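PDB 2B8N: D-glycerate 2-kinase, which catalyses the magnesium- and ATP-dependent phosphorylation of D-glycerate to 2-phosphoglycerate, a step in the breakdown of serine by way of 3-hydroxypyruvate. Local coordinates for residues E32-D37 and T418-L423; L140-L145 and T172-L177; T83-S88 and I97-H102. One frame throughout, in Å; residues are numbered along the deposited sequence.

In the fold
Contact 3 closes first along the chain, contact 2 follows it, and both lie inside the long loop of 380 residues that contact 1 closes. Contact 3 joins the edge strand 96-100 of the parallel six-stranded sheet to its neighbour 76-84, while contact 2 ties the loop after helix 137-140 to the end of helix 167-175. Their centres are about 19 Å apart, yet they touch: L140 CD2 packs on T83, K84, A100 and G101. Contact 1 stands apart, its centre about 28 Å from contact 2's and about 19 Å from contact 3's; it brings V34, F35 and P36, past helix 17-32, against T418 and V420, just ahead of strand 422-428, linking the two lobes.

Contact 1 (E32-D37 and T418-L423); sequences EAVFPD and TNVNDL
T418 and V34 supply the one polar link of this contact. The hydroxyl OG1 of T418 gives its proton to the backbone O of V34 over 3.1 Å, approaching at a C=O...donor angle of 146° and tilted from the carbonyl plane. With OG1 anti to the backbone N (chi1 -178°), the hydroxyl is carried over to that carbonyl. A type I turn from E32 to F35, closed by F35 N on E32 O, leads to helix 36-41, of which F35 is the N-cap residue.

Apolar contacts fill the remainder. The CG2 branches of V34 and V420 meet tip to tip at 3.9 Å, and the methyl CG2 of T418 lies crosswise to V34, 4.1 Å from V34 CG2. The same methyl comes obliquely to the F35 ring, 4.1 Å from F35 CD1, while P36 CD reaches T418 CB at 4.4 Å. V266 of helix 263-276 touches both valines, and L199 of strand 193-199 packs on T418 and V420, so a strand of the parallel sheet and helix 263-276 both add to the cluster.

Within 418-423 an Asx turn shapes the approach to the strand: N419 OD1 accepts from N421 N at 3.2 Å, with the donor well above the amide carbonyl plane. T362 holds V420 N and N421 O through its hydroxyl. Altogether this is a buried junction between lobes, where the type I turn that joins helices 17-32 and 36-41 packs on the irregular segment leading into strand 422-428, the last strand along the chain, inside the mixed sheet between 317-323 and 355-361.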
# COMPACT_ATOMS: atom_id res chain seq x y z
N GLU A 32 8.38 -5.19 -9.93
CA GLU A 32 9.16 -6.35 -9.46
C GLU A 32 10.15 -6.04 -8.36
O GLU A 32 10.48 -6.90 -7.56
CB GLU A 32 9.96 -6.95 -10.62
CG GLU A 32 9.12 -7.72 -11.60
CD GLU A 32 9.93 -8.35 -12.72
OE1 GLU A 32 11.18 -8.36 -12.66
OE2 GLU A 32 9.29 -8.85 -13.67
N ALA A 33 10.66 -4.81 -8.36
CA ALA A 33 11.59 -4.33 -7.33
C ALA A 33 10.98 -4.30 -5.93
O ALA A 33 11.71 -4.27 -4.93
CB ALA A 33 12.12 -2.96 -7.69
N VAL A 34 9.65 -4.27 -5.86
CA VAL A 34 8.96 -4.37 -4.58
C VAL A 34 8.09 -5.64 -4.43
O VAL A 34 7.16 -5.66 -3.62
CB VAL A 34 8.11 -3.09 -4.29
CG1 VAL A 34 9.02 -1.88 -4.18
CG2 VAL A 34 7.03 -2.85 -5.38
N PHE A 35 8.39 -6.70 -5.19
CA PHE A 35 7.75 -7.99 -4.94
C PHE A 35 8.28 -8.44 -3.61
O PHE A 35 9.44 -8.21 -3.30
CB PHE A 35 8.11 -9.03 -5.98
CG PHE A 35 7.25 -9.00 -7.21
CD1 PHE A 35 6.52 -7.86 -7.57
CD2 PHE A 35 7.21 -10.11 -8.04
CE1 PHE A 35 5.73 -7.87 -8.75
CE2 PHE A 35 6.44 -10.11 -9.21
CZ PHE A 35 5.69 -9.01 -9.56
N PRO A 36 7.46 -9.13 -2.84
CA PRO A 36 7.93 -9.56 -1.51
C PRO A 36 9.27 -10.33 -1.52
O PRO A 36 10.14 -10.02 -0.70
CB PRO A 36 6.78 -10.45 -0.99
CG PRO A 36 5.56 -10.04 -1.81
CD PRO A 36 6.08 -9.58 -3.13
N ASP A 37 9.43 -11.29 -2.43
CA ASP A 37 10.61 -12.16 -2.46
C ASP A 37 11.89 -11.32 -2.61
O ASP A 37 12.82 -11.43 -1.81
CB ASP A 37 10.53 -13.19 -3.60
CG ASP A 37 11.59 -14.31 -3.48
OD1 ASP A 37 11.45 -15.20 -2.60
OD2 ASP A 37 12.56 -14.31 -4.28
N THR A 418 1.79 -7.42 -4.43
CA THR A 418 2.27 -6.31 -3.62
C THR A 418 1.36 -5.07 -3.76
O THR A 418 0.47 -5.03 -4.60
CB THR A 418 3.76 -5.98 -3.94
OG1 THR A 418 4.21 -4.92 -3.10
CG2 THR A 418 3.97 -5.59 -5.38
N ASN A 419 1.55 -4.09 -2.90
CA ASN A 419 0.88 -2.81 -3.04
C ASN A 419 1.69 -1.68 -2.40
O ASN A 419 1.84 -1.62 -1.18
CB ASN A 419 -0.52 -2.87 -2.42
CG ASN A 419 -1.30 -1.58 -2.65
OD1 ASN A 419 -1.07 -0.84 -3.63
ND2 ASN A 419 -2.24 -1.31 -1.75
N VAL A 420 2.23 -0.81 -3.25
CA VAL A 420 2.89 0.39 -2.76
C VAL A 420 2.36 1.59 -3.52
O VAL A 420 3.11 2.50 -3.84
CB VAL A 420 4.43 0.32 -2.87
CG1 VAL A 420 4.96 -0.87 -2.10
CG2 VAL A 420 4.90 0.28 -4.33
N ASN A 421 1.05 1.59 -3.77
CA ASN A 421 0.33 2.68 -4.43
C ASN A 421 0.67 2.79 -5.94
O ASN A 421 0.76 1.77 -6.61
CB ASN A 421 0.47 3.99 -3.63
CG ASN A 421 -0.12 3.86 -2.22
OD1 ASN A 421 0.56 4.07 -1.20
ND2 ASN A 421 -1.42 3.52 -2.17
N ASP A 422 0.85 4.00 -6.47
CA ASP A 422 0.79 4.22 -7.92
C ASP A 422 2.15 4.61 -8.54
O ASP A 422 2.92 5.38 -7.95
CB ASP A 422 -0.30 5.28 -8.23
CG ASP A 422 -1.70 4.86 -7.72
OD1 ASP A 422 -1.91 3.65 -7.49
OD2 ASP A 422 -2.59 5.73 -7.57
N LEU A 423 2.43 4.08 -9.72
CA LEU A 423 3.57 4.52 -10.54
C LEU A 423 3.04 5.10 -11.87
O LEU A 423 2.22 4.45 -12.53
CB LEU A 423 4.53 3.36 -10.82
CG LEU A 423 5.69 3.63 -11.80
CD1 LEU A 423 6.55 4.75 -11.27
CD2 LEU A 423 6.52 2.40 -12.06

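Contact 2 (L140-L145 and T172-L177)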
# COMPACT_ATOMS: atom_id res chain seq x y z
N LEU A 140 -6.19 -7.59 10.15
CA LEU A 140 -5.67 -8.96 10.26
C LEU A 140 -4.93 -9.23 11.59
O LEU A 140 -4.68 -10.38 11.92
CB LEU A 140 -4.74 -9.28 9.10
CG LEU A 140 -5.29 -9.45 7.68
CD1 LEU A 140 -4.14 -9.33 6.68
CD2 LEU A 140 -6.00 -10.78 7.51
N PHE A 141 -4.60 -8.16 12.32
CA PHE A 141 -3.87 -8.24 13.58
C PHE A 141 -4.65 -7.47 14.62
O PHE A 141 -4.64 -6.24 14.59
CB PHE A 141 -2.48 -7.61 13.39
CG PHE A 141 -1.44 -8.07 14.38
CD1 PHE A 141 -1.37 -9.41 14.79
CD2 PHE A 141 -0.49 -7.19 14.85
CE1 PHE A 141 -0.41 -9.81 15.69
CE2 PHE A 141 0.48 -7.59 15.74
CZ PHE A 141 0.52 -8.90 16.16
N GLU A 142 -5.36 -8.17 15.50
CA GLU A 142 -6.22 -7.51 16.50
C GLU A 142 -6.75 -8.49 17.56
O GLU A 142 -7.08 -9.63 17.27
CB GLU A 142 -7.40 -6.79 15.81
CG GLU A 142 -8.29 -5.95 16.73
CD GLU A 142 -7.54 -4.81 17.42
OE1 GLU A 142 -6.87 -5.06 18.46
OE2 GLU A 142 -7.61 -3.68 16.93
N LEU A 143 -6.81 -8.00 18.80
CA LEU A 143 -7.37 -8.74 19.94
C LEU A 143 -7.74 -7.68 20.99
O LEU A 143 -6.84 -7.10 21.59
CB LEU A 143 -6.32 -9.71 20.49
CG LEU A 143 -6.62 -10.47 21.80
CD1 LEU A 143 -7.52 -11.66 21.57
CD2 LEU A 143 -5.35 -10.93 22.49
N PRO A 144 -9.04 -7.36 21.15
CA PRO A 144 -9.45 -6.31 22.13
C PRO A 144 -8.92 -6.52 23.55
O PRO A 144 -8.60 -7.66 23.94
CB PRO A 144 -10.98 -6.39 22.14
CG PRO A 144 -11.36 -7.10 20.88
CD PRO A 144 -10.18 -7.89 20.38
N LEU A 145 -8.84 -5.43 24.33
CA LEU A 145 -8.53 -5.54 25.76
C LEU A 145 -9.67 -6.27 26.48
O LEU A 145 -10.83 -6.12 26.09
CB LEU A 145 -8.32 -4.16 26.39
CG LEU A 145 -7.25 -3.21 25.83
CD1 LEU A 145 -7.57 -1.76 26.20
CD2 LEU A 145 -5.87 -3.56 26.33
N THR A 172 -6.16 7.14 17.30
CA THR A 172 -6.02 7.37 18.74
C THR A 172 -6.94 6.44 19.53
O THR A 172 -6.51 5.75 20.47
CB THR A 172 -6.26 8.86 19.07
OG1 THR A 172 -5.15 9.64 18.60
CG2 THR A 172 -6.42 9.08 20.56
N VAL A 173 -8.21 6.38 19.13
CA VAL A 173 -9.18 5.54 19.83
C VAL A 173 -8.86 4.07 19.68
O VAL A 173 -8.86 3.33 20.66
CB VAL A 173 -10.59 5.76 19.33
CG1 VAL A 173 -11.54 4.86 20.08
CG2 VAL A 173 -11.01 7.22 19.52
N ARG A 174 -8.58 3.63 18.45
CA ARG A 174 -8.30 2.21 18.20
C ARG A 174 -7.13 1.67 19.00
O ARG A 174 -7.18 0.52 19.44
CB ARG A 174 -8.10 1.89 16.70
CG ARG A 174 -9.40 1.66 15.93
CD ARG A 174 -10.29 0.57 16.53
NE ARG A 174 -9.81 -0.79 16.28
CZ ARG A 174 -9.98 -1.46 15.14
NH1 ARG A 174 -10.62 -0.90 14.13
NH2 ARG A 174 -9.51 -2.69 14.99
N LYS A 175 -6.08 2.48 19.16
CA LYS A 175 -4.86 2.04 19.85
C LYS A 175 -5.15 1.81 21.34
O LYS A 175 -4.51 0.95 22.00
CB LYS A 175 -3.73 3.07 19.67
CG LYS A 175 -3.19 3.18 18.23
CD LYS A 175 -2.06 4.23 18.03
CE LYS A 175 -2.53 5.68 18.07
NZ LYS A 175 -1.36 6.64 17.92
N HIS A 176 -6.12 2.55 21.87
CA HIS A 176 -6.46 2.48 23.27
C HIS A 176 -7.54 1.40 23.57
O HIS A 176 -7.99 1.25 24.71
CB HIS A 176 -6.86 3.88 23.78
CG HIS A 176 -5.70 4.81 23.99
ND1 HIS A 176 -5.17 5.59 22.99
CD2 HIS A 176 -4.96 5.07 25.10
CE1 HIS A 176 -4.16 6.29 23.46
NE2 HIS A 176 -4.01 5.99 24.74
N LEU A 177 -7.93 0.64 22.54
CA LEU A 177 -8.87 -0.48 22.71
C LEU A 177 -8.25 -1.87 22.44
O LEU A 177 -8.96 -2.86 22.42
CB LEU A 177 -10.07 -0.28 21.77
CG LEU A 177 -10.99 0.92 22.07
CD1 LEU A 177 -12.07 1.04 21.03
CD2 LEU A 177 -11.62 0.80 23.43
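The backbones of P144 and L177 come closest, with CA atoms 5.9 Å apart, where L145 N donates to L177 O over 3.2 Å and P144 CA adds a CA-H...O contact to the same oxygen at 3.5 Å. L145 then lays its side chain against the end of the other segment: CD1 is 3.4 Å from H176 O, and CG rests near the carbonyl of L177.

The charged link is E142 with R174. R174 NH2 gives a nearly straight bond (162°) of 2.9 Å to E142 OE2; this oxygen lies close to the guanidinium plane and accepts on its anti lone pair, and the carboxylate is turned 35° against that plane. Bends at chi2 and chi3 bring the guanidinium of R174 round to this oxygen. K181 also pairs with OE2, so two cations share it and would probably help to keep the carboxylate ionised. The other oxygen, OE1, accepts from S178 OG and from L143 N, the latter at 3.0 Å; E142 is thereby gripped at both oxygens within a buried setting.

On the far side, H176 ND1 bonds T172 O at 2.9 Å in the ring plane and NE2 meets E247. Helix 150-162, through I153, touches P144, R174 and L177. A salt bridge and one backbone bond thus fasten the loop after helix 137-140 to the C-terminal end of helix 167-175, in the helical part of the kinase.

Contact 3 (T83-S88 and I97-H102)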
# COMPACT_ATOMS: atom_id res chain seq x y z
N THR A 83 -2.91 -13.95 6.83
CA THR A 83 -3.14 -13.17 5.61
C THR A 83 -4.64 -13.21 5.29
O THR A 83 -5.42 -13.76 6.05
CB THR A 83 -2.21 -13.64 4.43
OG1 THR A 83 -2.20 -12.68 3.37
CG2 THR A 83 -2.63 -15.00 3.88
N LYS A 84 -5.04 -12.56 4.20
CA LYS A 84 -6.43 -12.57 3.75
C LYS A 84 -6.90 -13.97 3.34
O LYS A 84 -6.11 -14.78 2.83
CB LYS A 84 -6.61 -11.64 2.54
CG LYS A 84 -6.88 -10.18 2.85
CD LYS A 84 -6.98 -9.36 1.56
CE LYS A 84 -8.33 -9.54 0.87
NZ LYS A 84 -9.41 -8.99 1.69
N TYR A 85 -8.18 -14.25 3.50
CA TYR A 85 -8.72 -15.51 2.99
C TYR A 85 -8.30 -15.69 1.52
O TYR A 85 -8.36 -14.76 0.71
CB TYR A 85 -10.25 -15.61 3.15
CG TYR A 85 -10.68 -15.48 4.59
CD1 TYR A 85 -10.05 -16.24 5.58
CD2 TYR A 85 -11.66 -14.58 5.00
CE1 TYR A 85 -10.38 -16.12 6.90
CE2 TYR A 85 -12.01 -14.47 6.33
CZ TYR A 85 -11.35 -15.25 7.28
OH TYR A 85 -11.63 -15.17 8.63
N GLY A 86 -7.84 -16.90 1.21
CA GLY A 86 -7.49 -17.27 -0.16
C GLY A 86 -6.11 -16.84 -0.62
O GLY A 86 -5.76 -17.07 -1.78
N HIS A 87 -5.33 -16.23 0.27
CA HIS A 87 -4.07 -15.63 -0.11
C HIS A 87 -2.87 -16.51 0.19
O HIS A 87 -1.81 -16.36 -0.42
CB HIS A 87 -3.87 -14.31 0.64
CG HIS A 87 -4.56 -13.13 0.01
ND1 HIS A 87 -5.88 -13.16 -0.37
CD2 HIS A 87 -4.11 -11.89 -0.27
CE1 HIS A 87 -6.21 -11.99 -0.88
NE2 HIS A 87 -5.16 -11.20 -0.83
N SER A 88 -3.01 -17.40 1.16
CA SER A 88 -1.89 -18.27 1.50
C SER A 88 -1.76 -19.36 0.43
O SER A 88 -2.75 -19.77 -0.17
CB SER A 88 -2.05 -18.87 2.91
OG SER A 88 -3.07 -19.85 2.98
N ILE A 97 0.29 -21.56 9.22
CA ILE A 97 -0.30 -20.73 8.19
C ILE A 97 -1.80 -20.47 8.50
O ILE A 97 -2.61 -21.40 8.55
CB ILE A 97 -0.10 -21.35 6.77
CG1 ILE A 97 1.36 -21.76 6.54
CG2 ILE A 97 -0.56 -20.37 5.68
CD1 ILE A 97 2.41 -20.60 6.71
N TYR A 98 -2.13 -19.20 8.71
CA TYR A 98 -3.48 -18.77 9.03
C TYR A 98 -4.05 -17.66 8.10
O TYR A 98 -3.32 -16.88 7.48
CB TYR A 98 -3.48 -18.27 10.47
CG TYR A 98 -3.00 -19.28 11.50
CD1 TYR A 98 -3.55 -20.55 11.56
CD2 TYR A 98 -2.04 -18.93 12.45
CE1 TYR A 98 -3.13 -21.48 12.53
CE2 TYR A 98 -1.61 -19.84 13.42
CZ TYR A 98 -2.16 -21.12 13.46
OH TYR A 98 -1.75 -22.03 14.43
N GLU A 99 -5.37 -17.61 8.02
CA GLU A 99 -6.06 -16.56 7.29
C GLU A 99 -7.18 -16.00 8.16
O GLU A 99 -7.70 -16.71 9.02
CB GLU A 99 -6.61 -17.09 5.95
CG GLU A 99 -5.57 -17.87 5.13
CD GLU A 99 -6.04 -18.20 3.72
OE1 GLU A 99 -7.25 -18.17 3.50
OE2 GLU A 99 -5.21 -18.49 2.83
N ALA A 100 -7.53 -14.74 7.94
CA ALA A 100 -8.50 -14.04 8.80
C ALA A 100 -9.18 -12.88 8.08
O ALA A 100 -8.89 -12.59 6.90
CB ALA A 100 -7.82 -13.55 10.05
N GLY A 101 -10.09 -12.23 8.82
CA GLY A 101 -10.96 -11.18 8.28
C GLY A 101 -10.28 -9.92 7.76
O GLY A 101 -9.41 -9.34 8.42
N HIS A 102 -10.68 -9.51 6.55
CA HIS A 102 -10.25 -8.26 5.94
C HIS A 102 -11.25 -7.90 4.84
O HIS A 102 -11.68 -8.79 4.10
CB HIS A 102 -8.85 -8.43 5.35
CG HIS A 102 -8.32 -7.21 4.64
ND1 HIS A 102 -8.49 -7.00 3.29
CD2 HIS A 102 -7.61 -6.15 5.10
CE1 HIS A 102 -7.92 -5.86 2.94
NE2 HIS A 102 -7.39 -5.32 4.02
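Two neighbouring parallel strands, at the edge of the six-stranded sheet, meet here with the turn that follows the first of them. T83 pairs with E99: T83 N donates to Y98 O and A100 N to T83 O, both at 3.0 Å, the second almost in line with the carbonyl bond.

Past T83 the chain folds into a type II turn from K84 to H87, and E99 grips it from the second strand. E99 CG stands anti to the carbonyl carbon (chi1 -49°) and the chain runs extended beyond it, delivering the carboxylate to the turn. OE1 takes G86 N at 2.7 Å from above the carboxylate plane. OE2 accepts both S88 N, at 3.0 Å, and S88 OG; these two donors arrive from opposite faces of the plane, on the anti side. A glutamine in place of E99 would probably lose part of this grip, since its amide NH2 could not accept from the donors of one of the two oxygens, and the turn would be likely to move more freely.

The Y85 ring lies with one face over the backbone of A100, whose C is 3.3 Å from Y85 CZ, while D106 and N108 bind the hydroxyl. At the start of the turn, K84 is bent at chi3 and chi4, and its NZ donates a hydrogen bond to H102 ND1 (2.7 Å), near the ring plane. S88 CB also packs on I97 CG2 at 3.5 Å.

Helix 107-120 lies against Y98 and A100, whereas helix 61-72 meets T83 through A61, and I97 and the post-turn S88 through W62; strand 76-84 continues the sheet inward to strand 52-57.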